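Local coordinates for putative type VI secretion protein (Escherichia coli, PDB 4HH5), which forms the N-terminal domain of ClpV1, a ClpA/ClpB-family ATPase of the type VI secretion system that is thought to bind and hydrolyse ATP, at residues A[56-61]-A[143-148]. Sequence-based numbering, arbitrary orientation.
Sequences TVLGRR and SQLQRL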
loop_
_atom_site.group_PDB
_atom_site.type_symbol
_atom_site.label_atom_id
_atom_site.label_comp_id
_atom_site.label_asym_id
_atom_site.label_seq_id
_atom_site.Cartn_x
_atom_site.Cartn_y
_atom_site.Cartn_z
ATOM N N THR A 56 -2.996 10.064 1.981
ATOM C CA THR A 56 -3.928 11.108 2.437
ATOM C C THR A 56 -3.373 12.504 2.158
ATOM O O THR A 56 -4.119 13.368 1.690
ATOM C CB THR A 56 -4.289 10.898 3.924
ATOM O OG1 THR A 56 -4.925 9.625 4.048
ATOM C CG2 THR A 56 -5.205 12.000 4.478
ATOM N N VAL A 57 -2.077 12.718 2.424
ATOM C CA VAL A 57 -1.387 14.002 2.173
ATOM C C VAL A 57 -1.464 14.363 0.672
ATOM O O VAL A 57 -1.784 15.505 0.321
ATOM C CB VAL A 57 0.070 13.977 2.720
ATOM C CG1 VAL A 57 0.884 15.182 2.234
ATOM C CG2 VAL A 57 0.072 13.911 4.249
ATOM N N LEU A 58 -1.191 13.387 -0.198
ATOM C CA LEU A 58 -1.236 13.567 -1.651
ATOM C C LEU A 58 -2.659 13.831 -2.143
ATOM O O LEU A 58 -2.863 14.759 -2.932
ATOM C CB LEU A 58 -0.582 12.379 -2.373
ATOM C CG LEU A 58 0.925 12.211 -2.118
ATOM C CD1 LEU A 58 1.408 10.851 -2.579
ATOM C CD2 LEU A 58 1.739 13.314 -2.761
ATOM N N GLY A 59 -3.629 13.087 -1.593
ATOM C CA GLY A 59 -5.052 13.252 -1.884
ATOM C C GLY A 59 -5.541 14.646 -1.555
ATOM O O GLY A 59 -6.257 15.264 -2.349
ATOM N N ARG A 60 -5.117 15.169 -0.395
ATOM C CA ARG A 60 -5.455 16.519 0.049
ATOM C C ARG A 60 -4.788 17.564 -0.862
ATOM O O ARG A 60 -5.461 18.486 -1.331
ATOM C CB ARG A 60 -5.055 16.719 1.530
ATOM C CG ARG A 60 -5.319 18.140 2.044
ATOM C CD ARG A 60 -5.231 18.272 3.550
ATOM N NE ARG A 60 -3.857 18.142 4.040
ATOM C CZ ARG A 60 -3.402 17.099 4.728
ATOM N NH1 ARG A 60 -4.210 16.086 5.026
ATOM N NH2 ARG A 60 -2.139 17.063 5.132
ATOM N N ARG A 61 -3.482 17.405 -1.138
ATOM C CA ARG A 61 -2.745 18.337 -1.997
ATOM C C ARG A 61 -3.308 18.428 -3.435
ATOM O O ARG A 61 -3.390 19.526 -4.001
ATOM C CB ARG A 61 -1.259 17.956 -2.048
ATOM C CG ARG A 61 -0.412 18.967 -2.808
ATOM C CD ARG A 61 0.574 19.632 -1.884
ATOM N NE ARG A 61 0.978 20.969 -2.319
ATOM C CZ ARG A 61 1.850 21.215 -3.292
ATOM N NH1 ARG A 61 2.169 22.462 -3.605
ATOM N NH2 ARG A 61 2.395 20.213 -3.974
ATOM N N SER A 143 8.794 10.331 -10.620
ATOM C CA SER A 143 9.625 11.539 -10.536
ATOM C C SER A 143 8.912 12.628 -9.740
ATOM O O SER A 143 9.549 13.275 -8.913
ATOM C CB SER A 143 10.057 12.036 -11.914
ATOM O OG SER A 143 8.971 12.060 -12.824
ATOM N N GLN A 144 7.581 12.769 -9.916
ATOM C CA GLN A 144 6.787 13.738 -9.154
ATOM C C GLN A 144 6.738 13.372 -7.671
ATOM O O GLN A 144 6.887 14.250 -6.822
ATOM C CB GLN A 144 5.380 13.910 -9.745
ATOM C CG GLN A 144 5.400 14.665 -11.078
ATOM C CD GLN A 144 4.076 14.665 -11.791
ATOM O OE1 GLN A 144 3.287 13.722 -11.706
ATOM N NE2 GLN A 144 3.821 15.714 -12.551
ATOM N N LEU A 145 6.561 12.081 -7.360
ATOM C CA LEU A 145 6.518 11.596 -5.971
ATOM C C LEU A 145 7.819 11.867 -5.231
ATOM O O LEU A 145 7.801 12.257 -4.059
ATOM C CB LEU A 145 6.181 10.095 -5.925
ATOM C CG LEU A 145 4.787 9.714 -6.408
ATOM C CD1 LEU A 145 4.659 8.221 -6.532
ATOM C CD2 LEU A 145 3.700 10.298 -5.514
ATOM N N GLN A 146 8.942 11.669 -5.927
ATOM C CA GLN A 146 10.295 11.891 -5.413
ATOM C C GLN A 146 10.483 13.372 -5.048
ATOM O O GLN A 146 10.978 13.682 -3.964
ATOM C CB GLN A 146 11.296 11.486 -6.500
ATOM C CG GLN A 146 12.621 10.989 -5.985
ATOM C CD GLN A 146 13.553 10.809 -7.149
ATOM O OE1 GLN A 146 13.477 9.828 -7.896
ATOM N NE2 GLN A 146 14.393 11.803 -7.375
ATOM N N ARG A 147 10.036 14.281 -5.941
ATOM C CA ARG A 147 10.116 15.732 -5.761
ATOM C C ARG A 147 9.258 16.207 -4.597
ATOM O O ARG A 147 9.577 17.234 -4.000
ATOM C CB ARG A 147 9.693 16.467 -7.044
ATOM C CG ARG A 147 10.679 16.302 -8.202
ATOM C CD ARG A 147 10.050 16.665 -9.542
ATOM N NE ARG A 147 9.654 18.075 -9.608
ATOM C CZ ARG A 147 8.851 18.587 -10.537
ATOM N NH1 ARG A 147 8.350 17.811 -11.491
ATOM N NH2 ARG A 147 8.546 19.877 -10.519
ATOM N N LEU A 148 8.165 15.464 -4.289
ATOM C CA LEU A 148 7.233 15.763 -3.192
ATOM C C LEU A 148 7.695 15.316 -1.794
ATOM O O LEU A 148 6.995 15.593 -0.820
ATOM C CB LEU A 148 5.827 15.214 -3.504
ATOM C CG LEU A 148 5.047 16.015 -4.559
ATOM C CD1 LEU A 148 3.939 15.178 -5.155
ATOM C CD2 LEU A 148 4.502 17.322 -3.978
#
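In the mainly helical Clp N-terminal domain, L58 of helix 54-61 meets L145 and L148 where helix 142-147 gives way to the turn before helix 149-155. The backbones stay well apart: the closest pair of CA atoms, those of L58 and L148, is separated by 8.9 Å, and side chains alone bridge the gap. The two methyls of L58 are shared out: CD1 touches CD2 of L145 at 3.8 Å, and CD2 touches CD1 of L148 at 3.7 Å. L58 and L145 cross at about a right angle, whereas L58 and L148 meet at a slant. In L58 the CG sits opposite the carbonyl carbon (chi1 -65°), which carries the fork of the side chain out toward the other segment. L145 sets off across the interface rather than into it, and its end brings CD2 to the contact. Toward the surface, R61 extends the interface: its chain leaves with CG opposite the backbone N (chi1 -174°) and bends at chi2, 115°, bringing NH2 within 3.6 Å of CD2 of L148, an oblique approach of guanidinium to methyl. L119 of helix 115-124 and L140 each touch both L58 and L145, while L151 of helix 149-155 packs against V57 and R61. The contact thus grades from a buried leucine pair to an exposed arginine. Methyl packing joins helix 54-61 to the end of helix 142-147 and the turn after it; across these two segments NH2 meets a methyl of L148, so here the guanidinium contributes van der Waals contact rather than a polar bond.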